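Long-range contact in putative TetR-family transcriptional regulator (Bordetella parapertussis 12822, PDB 3CCY), which probably binds operator DNA through an N-terminal helix-turn-helix domain and represses transcription, as TetR-family regulators generally do: residues K58-V70 / H109-Q123. Residues are numbered along the deposited sequence; the frame is centred on the assembly and turned at random. Where two conformers were deposited one is given.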
ATOM      1  N   LYS A  58     -23.798   0.904   9.865  1.00 41.91           N
ATOM      2  CA  LYS A  58     -22.358   1.050   9.934  1.00 41.17           C
ATOM      3  C   LYS A  58     -21.813   1.241   8.509  1.00 40.89           C
ATOM      4  O   LYS A  58     -20.894   2.037   8.286  1.00 40.80           O
ATOM      5  CB  LYS A  58     -21.782  -0.202  10.596  1.00 41.24           C
ATOM      6  CG  LYS A  58     -20.326  -0.155  11.004  1.00 40.87           C
ATOM      7  CD  LYS A  58     -19.919  -1.526  11.548  1.00 40.94           C
ATOM      8  CE  LYS A  58     -18.429  -1.773  11.358  1.00 41.64           C
ATOM      9  NZ  LYS A  58     -17.976  -3.166  11.714  1.00 40.54           N
ATOM     10  N   GLU A  59     -22.405   0.523   7.547  1.00 40.23           N
ATOM     11  CA  GLU A  59     -22.033   0.640   6.127  1.00 39.45           C
ATOM     12  C   GLU A  59     -22.359   2.015   5.565  1.00 38.06           C
ATOM     13  O   GLU A  59     -21.621   2.525   4.723  1.00 37.83           O
ATOM     14  CB  GLU A  59     -22.724  -0.431   5.278  1.00 39.75           C
ATOM     15  CG  GLU A  59     -22.405  -1.861   5.684  1.00 40.53           C
ATOM     16  CD  GLU A  59     -23.083  -2.894   4.798  1.00 41.22           C
ATOM     17  OE1 GLU A  59     -24.336  -2.880   4.694  1.00 43.07           O
ATOM     18  OE2 GLU A  59     -22.359  -3.733   4.215  1.00 44.26           O
ATOM     19  N   ALA A  60     -23.462   2.602   6.032  1.00 36.47           N
ATOM     20  CA  ALA A  60     -23.880   3.946   5.630  1.00 35.38           C
ATOM     21  C   ALA A  60     -22.863   5.001   6.077  1.00 34.94           C
ATOM     22  O   ALA A  60     -22.526   5.911   5.311  1.00 34.80           O
ATOM     23  CB  ALA A  60     -25.272   4.265   6.186  1.00 35.17           C
ATOM     24  N   VAL A  61     -22.375   4.870   7.313  1.00 33.96           N
ATOM     25  CA  VAL A  61     -21.295   5.725   7.821  1.00 32.47           C
ATOM     26  C   VAL A  61     -20.067   5.607   6.924  1.00 31.96           C
ATOM     27  O   VAL A  61     -19.525   6.613   6.499  1.00 31.20           O
ATOM     28  CB  VAL A  61     -20.935   5.398   9.292  1.00 32.41           C
ATOM     29  CG1 VAL A  61     -19.816   6.307   9.789  1.00 32.07           C
ATOM     30  CG2 VAL A  61     -22.165   5.538  10.188  1.00 31.84           C
ATOM     31  N   LEU A  62     -19.664   4.376   6.616  1.00 31.57           N
ATOM     32  CA  LEU A  62     -18.531   4.138   5.736  1.00 31.57           C
ATOM     33  C   LEU A  62     -18.760   4.658   4.314  1.00 32.25           C
ATOM     34  O   LEU A  62     -17.891   5.323   3.750  1.00 31.44           O
ATOM     35  CB  LEU A  62     -18.134   2.647   5.709  1.00 31.39           C
ATOM     36  CG  LEU A  62     -16.964   2.217   4.807  1.00 31.29           C
ATOM     37  CD1 LEU A  62     -15.644   2.878   5.190  1.00 31.23           C
ATOM     38  CD2 LEU A  62     -16.774   0.722   4.778  1.00 30.97           C
ATOM     39  N   ARG A  63     -19.917   4.348   3.737  1.00 32.82           N
ATOM     40  CA  ARG A  63     -20.201   4.713   2.355  1.00 34.52           C
ATOM     41  C   ARG A  63     -20.152   6.229   2.200  1.00 34.33           C
ATOM     42  O   ARG A  63     -19.536   6.732   1.261  1.00 34.40           O
ATOM     43  CB  ARG A  63     -21.548   4.133   1.886  1.00 34.28           C
ATOM     44  CG  ARG A  63     -21.907   4.452   0.423  1.00 35.68           C
ATOM     45  CD  ARG A  63     -23.324   4.012   0.055  1.00 36.46           C
ATOM     46  NE  ARG A  63     -24.362   4.664   0.861  1.00 41.85           N
ATOM     47  CZ  ARG A  63     -25.191   4.038   1.706  1.00 43.07           C
ATOM     48  NH1 ARG A  63     -26.101   4.736   2.376  1.00 43.52           N
ATOM     49  NH2 ARG A  63     -25.126   2.721   1.890  1.00 43.95           N
ATOM     50  N   ASP A  64     -20.766   6.940   3.143  1.00 34.33           N
ATOM     51  CA  ASP A  64     -20.767   8.405   3.139  1.00 34.91           C
ATOM     52  C   ASP A  64     -19.366   9.028   3.233  1.00 34.08           C
ATOM     53  O   ASP A  64     -19.012   9.882   2.406  1.00 34.60           O
ATOM     54  CB  ASP A  64     -21.719   8.941   4.223  1.00 35.57           C
ATOM     55  CG  ASP A  64     -21.747  10.460   4.294  1.00 38.52           C
ATOM     56  OD1 ASP A  64     -22.768  11.049   3.883  1.00 42.74           O
ATOM     57  OD2 ASP A  64     -20.760  11.070   4.773  1.00 42.65           O
HETATM   58  N   MSE A  65     -18.540   8.598   4.185  1.00 33.32           N
HETATM   59  CA  MSE A  65     -17.196   9.202   4.296  1.00 31.59           C
HETATM   60  C   MSE A  65     -16.293   8.903   3.098  1.00 32.37           C
HETATM   61  O   MSE A  65     -15.426   9.707   2.749  1.00 32.15           O
HETATM   62  CB  MSE A  65     -16.484   8.800   5.595  1.00 32.10           C
HETATM   63  CG  MSE A  65     -15.765   7.483   5.516  1.00 30.36           C
HETATM   64 SE   MSE A  65     -14.828   6.954   7.120  0.70 29.57          SE
HETATM   65  CE  MSE A  65     -16.225   7.112   8.430  1.00 27.16           C
ATOM     66  N   LEU A  66     -16.476   7.738   2.492  1.00 31.37           N
ATOM     67  CA  LEU A  66     -15.722   7.385   1.313  1.00 31.96           C
ATOM     68  C   LEU A  66     -16.191   8.200   0.114  1.00 31.17           C
ATOM     69  O   LEU A  66     -15.393   8.655  -0.687  1.00 29.52           O
ATOM     70  CB  LEU A  66     -15.848   5.889   1.043  1.00 32.03           C
ATOM     71  CG  LEU A  66     -15.138   4.991   2.069  1.00 34.58           C
ATOM     72  CD1 LEU A  66     -14.962   3.580   1.527  1.00 35.04           C
ATOM     73  CD2 LEU A  66     -13.776   5.576   2.463  1.00 36.29           C
ATOM     74  N   THR A  67     -17.496   8.391   0.021  1.00 31.61           N
ATOM     75  CA  THR A  67     -18.079   9.110  -1.109  1.00 33.44           C
ATOM     76  C   THR A  67     -17.670  10.584  -1.098  1.00 33.07           C
ATOM     77  O   THR A  67     -17.229  11.129  -2.119  1.00 33.38           O
ATOM     78  CB  THR A  67     -19.615   8.962  -1.128  1.00 32.88           C
ATOM     79  OG1 THR A  67     -19.949   7.581  -1.311  1.00 34.02           O
ATOM     80  CG2 THR A  67     -20.235   9.759  -2.251  1.00 35.32           C
ATOM     81  N   THR A  68     -17.800  11.228   0.053  1.00 33.70           N
ATOM     82  CA  THR A  68     -17.484  12.636   0.120  1.00 34.48           C
ATOM     83  C   THR A  68     -15.982  12.826  -0.079  1.00 34.77           C
ATOM     84  O   THR A  68     -15.558  13.791  -0.694  1.00 35.94           O
ATOM     85  CB  THR A  68     -17.995  13.322   1.411  1.00 34.92           C
ATOM     86  OG1 THR A  68     -17.148  12.985   2.516  1.00 37.20           O
ATOM     87  CG2 THR A  68     -19.450  12.927   1.705  1.00 33.84           C
ATOM     88  N   HIS A  69     -15.180  11.881   0.398  1.00 34.09           N
ATOM     89  CA  HIS A  69     -13.752  11.997   0.259  1.00 33.96           C
ATOM     90  C   HIS A  69     -13.240  11.860  -1.189  1.00 33.63           C
ATOM     91  O   HIS A  69     -12.365  12.640  -1.615  1.00 34.03           O
ATOM     92  CB  HIS A  69     -13.052  10.961   1.132  1.00 34.54           C
ATOM     93  CG  HIS A  69     -11.569  11.071   1.091  1.00 34.99           C
ATOM     94  ND1 HIS A  69     -10.883  12.034   1.794  1.00 36.32           N
ATOM     95  CD2 HIS A  69     -10.637  10.350   0.426  1.00 35.14           C
ATOM     96  CE1 HIS A  69      -9.591  11.897   1.567  1.00 35.19           C
ATOM     97  NE2 HIS A  69      -9.418  10.893   0.731  1.00 34.32           N
ATOM     98  N   VAL A  70     -13.717  10.854  -1.916  1.00 32.23           N
ATOM     99  CA  VAL A  70     -13.310  10.690  -3.320  1.00 32.38           C
ATOM    100  C   VAL A  70     -13.930  11.802  -4.179  1.00 32.70           C
ATOM    101  O   VAL A  70     -13.268  12.304  -5.084  1.00 31.39           O
ATOM    102  CB  VAL A  70     -13.564   9.255  -3.903  1.00 32.54           C
ATOM    103  CG1 VAL A  70     -15.018   8.978  -4.154  1.00 30.51           C
ATOM    104  CG2 VAL A  70     -12.725   9.016  -5.209  1.00 32.87           C
ATOM    105  N   HIS A 109      -8.412   9.365   4.306  1.00 40.44           N
ATOM    106  CA  HIS A 109      -7.489   8.877   3.257  1.00 42.23           C
ATOM    107  C   HIS A 109      -7.150   7.391   3.465  1.00 42.07           C
ATOM    108  O   HIS A 109      -7.373   6.546   2.593  1.00 41.58           O
ATOM    109  CB  HIS A 109      -6.220   9.733   3.305  1.00 43.51           C
ATOM    110  CG  HIS A 109      -5.406   9.733   2.046  1.00 49.04           C
ATOM    111  ND1 HIS A 109      -4.370   8.843   1.828  1.00 55.52           N
ATOM    112  CD2 HIS A 109      -5.440  10.551   0.963  1.00 53.49           C
ATOM    113  CE1 HIS A 109      -3.812   9.109   0.656  1.00 58.32           C
ATOM    114  NE2 HIS A 109      -4.436  10.147   0.114  1.00 56.30           N
ATOM    115  N   VAL A 110      -6.624   7.062   4.641  1.00 42.02           N
ATOM    116  CA  VAL A 110      -6.344   5.668   4.989  1.00 41.15           C
ATOM    117  C   VAL A 110      -7.585   4.789   4.743  1.00 41.89           C
ATOM    118  O   VAL A 110      -7.479   3.730   4.107  1.00 41.32           O
ATOM    119  CB  VAL A 110      -5.838   5.513   6.459  1.00 40.81           C
ATOM    120  CG1 VAL A 110      -5.686   4.033   6.842  1.00 39.90           C
ATOM    121  CG2 VAL A 110      -4.534   6.258   6.665  1.00 39.48           C
ATOM    122  N   VAL A 111      -8.756   5.246   5.209  1.00 41.64           N
ATOM    123  CA  VAL A 111     -10.012   4.482   5.044  1.00 42.01           C
ATOM    124  C   VAL A 111     -10.353   4.234   3.543  1.00 42.71           C
ATOM    125  O   VAL A 111     -10.808   3.133   3.192  1.00 41.74           O
ATOM    126  CB  VAL A 111     -11.204   5.096   5.873  1.00 41.90           C
ATOM    127  CG1 VAL A 111     -12.512   4.397   5.566  1.00 42.14           C
ATOM    128  CG2 VAL A 111     -10.952   4.976   7.374  1.00 40.95           C
HETATM  129  N   MSE A 112     -10.127   5.238   2.682  1.00 43.40           N
HETATM  130  CA  MSE A 112     -10.285   5.047   1.242  0.50 45.62           C
HETATM  131  C   MSE A 112      -9.355   3.923   0.770  1.00 46.10           C
HETATM  132  O   MSE A 112      -9.828   2.904   0.244  1.00 46.48           O
HETATM  133  CB  MSE A 112     -10.017   6.348   0.468  0.50 45.88           C
HETATM  134  CG  MSE A 112     -10.440   6.330  -1.021  0.50 47.82           C
HETATM  135 SE   MSE A 112     -12.365   6.034  -1.359  0.50 55.44          SE
HETATM  136  CE  MSE A 112     -12.359   4.083  -1.521  0.50 51.33           C
ATOM    137  N   LEU A 113      -8.051   4.090   1.013  1.00 47.63           N
ATOM    138  CA  LEU A 113      -7.000   3.137   0.617  1.00 49.30           C
ATOM    139  C   LEU A 113      -7.109   1.754   1.243  1.00 50.14           C
ATOM    140  O   LEU A 113      -6.370   0.860   0.856  1.00 51.67           O
ATOM    141  CB  LEU A 113      -5.606   3.724   0.911  1.00 48.66           C
ATOM    142  CG  LEU A 113      -5.295   5.068   0.228  1.00 50.21           C
ATOM    143  CD1 LEU A 113      -3.922   5.616   0.578  1.00 50.19           C
ATOM    144  CD2 LEU A 113      -5.468   4.989  -1.316  1.00 53.05           C
ATOM    145  N   THR A 114      -8.033   1.558   2.180  1.00 51.32           N
ATOM    146  CA  THR A 114      -7.990   0.370   3.050  1.00 52.06           C
ATOM    147  C   THR A 114      -9.316  -0.369   3.268  1.00 52.65           C
ATOM    148  O   THR A 114      -9.312  -1.573   3.541  1.00 52.57           O
ATOM    149  CB  THR A 114      -7.349   0.744   4.435  1.00 52.34           C
ATOM    150  OG1 THR A 114      -5.922   0.610   4.360  1.00 52.53           O
ATOM    151  CG2 THR A 114      -7.890  -0.111   5.596  1.00 52.97           C
ATOM    152  N   CYS A 115     -10.441   0.342   3.162  1.00 53.42           N
ATOM    153  CA  CYS A 115     -11.728  -0.173   3.677  1.00 54.09           C
ATOM    154  C   CYS A 115     -12.831  -0.404   2.643  1.00 54.23           C
ATOM    155  O   CYS A 115     -13.936  -0.822   2.997  1.00 53.98           O
ATOM    156  CB  CYS A 115     -12.260   0.747   4.773  1.00 54.34           C
ATOM    157  SG  CYS A 115     -11.541   0.492   6.394  1.00 55.91           S
ATOM    158  N   LEU A 116     -12.536  -0.125   1.378  1.00 54.82           N
ATOM    159  CA  LEU A 116     -13.514  -0.259   0.306  1.00 55.82           C
ATOM    160  C   LEU A 116     -14.253  -1.616   0.259  1.00 56.31           C
ATOM    161  O   LEU A 116     -15.431  -1.664  -0.101  1.00 56.24           O
ATOM    162  CB  LEU A 116     -12.857   0.065  -1.043  1.00 55.75           C
ATOM    163  CG  LEU A 116     -13.769   0.249  -2.255  1.00 56.20           C
ATOM    164  CD1 LEU A 116     -14.859   1.275  -1.982  1.00 56.73           C
ATOM    165  CD2 LEU A 116     -12.957   0.660  -3.454  1.00 56.38           C
ATOM    166  N   ASP A 117     -13.578  -2.704   0.639  1.00 56.95           N
ATOM    167  CA  ASP A 117     -14.178  -4.046   0.549  1.00 57.68           C
ATOM    168  C   ASP A 117     -15.287  -4.297   1.569  1.00 57.88           C
ATOM    169  O   ASP A 117     -16.161  -5.144   1.350  1.00 58.11           O
ATOM    170  CB  ASP A 117     -13.117  -5.162   0.607  1.00 57.94           C
ATOM    171  CG  ASP A 117     -12.203  -5.054   1.818  1.00 58.76           C
ATOM    172  OD1 ASP A 117     -11.589  -3.974   2.016  1.00 58.67           O
ATOM    173  OD2 ASP A 117     -12.074  -6.063   2.554  1.00 58.39           O
ATOM    174  N   ALA A 118     -15.258  -3.552   2.673  1.00 57.88           N
ATOM    175  CA  ALA A 118     -16.258  -3.701   3.730  1.00 57.77           C
ATOM    176  C   ALA A 118     -17.675  -3.385   3.245  1.00 57.68           C
ATOM    177  O   ALA A 118     -18.654  -3.723   3.906  1.00 57.58           O
ATOM    178  CB  ALA A 118     -15.891  -2.837   4.922  1.00 57.85           C
ATOM    179  N   LEU A 119     -17.768  -2.746   2.082  1.00 57.67           N
ATOM    180  CA  LEU A 119     -19.050  -2.379   1.478  1.00 57.69           C
ATOM    181  C   LEU A 119     -19.672  -3.536   0.672  1.00 58.09           C
ATOM    182  O   LEU A 119     -18.974  -4.511   0.375  1.00 58.10           O
ATOM    183  CB  LEU A 119     -18.870  -1.134   0.601  1.00 57.33           C
ATOM    184  CG  LEU A 119     -18.620   0.163   1.376  1.00 56.75           C
ATOM    185  CD1 LEU A 119     -18.418   1.322   0.432  1.00 54.52           C
ATOM    186  CD2 LEU A 119     -19.771   0.451   2.356  1.00 55.26           C
ATOM    187  N   PRO A 120     -20.991  -3.448   0.355  1.00 58.43           N
ATOM    188  CA  PRO A 120     -21.680  -4.364  -0.583  1.00 58.77           C
ATOM    189  C   PRO A 120     -21.059  -4.424  -1.996  1.00 58.97           C
ATOM    190  O   PRO A 120     -19.833  -4.428  -2.131  1.00 59.24           O
ATOM    191  CB  PRO A 120     -23.108  -3.798  -0.646  1.00 58.63           C
ATOM    192  CG  PRO A 120     -23.280  -3.051   0.616  1.00 58.67           C
ATOM    193  CD  PRO A 120     -21.935  -2.477   0.945  1.00 58.40           C
ATOM    194  N   GLU A 121     -21.893  -4.486  -3.034  1.00 59.09           N
ATOM    195  CA  GLU A 121     -21.381  -4.613  -4.401  1.00 59.13           C
ATOM    196  C   GLU A 121     -21.650  -3.413  -5.288  1.00 58.80           C
ATOM    197  O   GLU A 121     -20.753  -2.950  -5.991  1.00 58.83           O
ATOM    198  CB  GLU A 121     -21.863  -5.905  -5.071  1.00 59.48           C
ATOM    199  CG  GLU A 121     -21.063  -7.142  -4.662  1.00 60.70           C
ATOM    200  CD  GLU A 121     -19.558  -6.885  -4.601  1.00 62.15           C
ATOM    201  OE1 GLU A 121     -19.008  -6.865  -3.477  1.00 62.42           O
ATOM    202  OE2 GLU A 121     -18.932  -6.692  -5.672  1.00 62.28           O
ATOM    203  N   ASP A 122     -22.883  -2.914  -5.253  1.00 58.29           N
ATOM    204  CA  ASP A 122     -23.275  -1.767  -6.074  1.00 57.76           C
ATOM    205  C   ASP A 122     -22.528  -0.473  -5.698  1.00 57.05           C
ATOM    206  O   ASP A 122     -22.073   0.268  -6.578  1.00 56.93           O
ATOM    207  CB  ASP A 122     -24.803  -1.559  -6.043  1.00 58.10           C
ATOM    208  CG  ASP A 122     -25.401  -1.705  -4.640  1.00 59.09           C
ATOM    209  OD1 ASP A 122     -25.563  -2.857  -4.168  1.00 60.11           O
ATOM    210  OD2 ASP A 122     -25.730  -0.667  -4.018  1.00 59.61           O
ATOM    211  N   GLN A 123     -22.400  -0.214  -4.396  1.00 55.95           N
ATOM    212  CA  GLN A 123     -21.764   1.016  -3.923  1.00 54.85           C
ATOM    213  C   GLN A 123     -20.248   0.899  -3.947  1.00 53.60           C
ATOM    214  O   GLN A 123     -19.545   1.892  -4.133  1.00 53.14           O
ATOM    215  CB  GLN A 123     -22.295   1.448  -2.542  1.00 55.26           C
ATOM    216  CG  GLN A 123     -22.258   0.379  -1.453  1.00 55.80           C
ATOM    217  CD  GLN A 123     -23.389   0.522  -0.450  1.00 56.27           C
ATOM    218  OE1 GLN A 123     -23.192   1.011   0.662  1.00 56.03           O
ATOM    219  NE2 GLN A 123     -24.586   0.091  -0.839  1.00 57.35           N
TER
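L62 and L66, one helical turn apart, drive their branched ends into the bend formed by 109-123. V111 CG1 touches both, 3.5 Å from L62 CD1 and 3.6 Å from L66 CD2; its compact beta-branched side chain fits where two leucines converge. The other methyl of L62, CD2, meets A118 CB at 3.7 Å, where a small residue lets the 3-10 turn come close, and also touches L119. L66 CD2 also lies 3.7 Å from the backbone N of selenomethionine M112.

At one end, H69 and H109, flat enough to fit side by side, meet rim to rim with nearly perpendicular planes; H69 NE2 is buried without a polar partner. Where 109-123 ends, R63, long enough to span to an amide, donates a nearly straight 2.9 Å bond from NH2 to Q123 OE1, which lies in the guanidinium plane; the amide plane stands 74° away. R63 reaches it with CG anti to the backbone N (chi1 -179°) and a bend at chi3.

The axes of 58-70 and 109-115 approach to 9.7 Å, with a signed crossing angle of -111°. Helix 58-81, which follows the predicted helix-turn-helix, packs across the end of helix 87-115 and its link to helix 122-145, while F27 of helix 15-29 touches V111 and L127 of helix 122-145 backs L119.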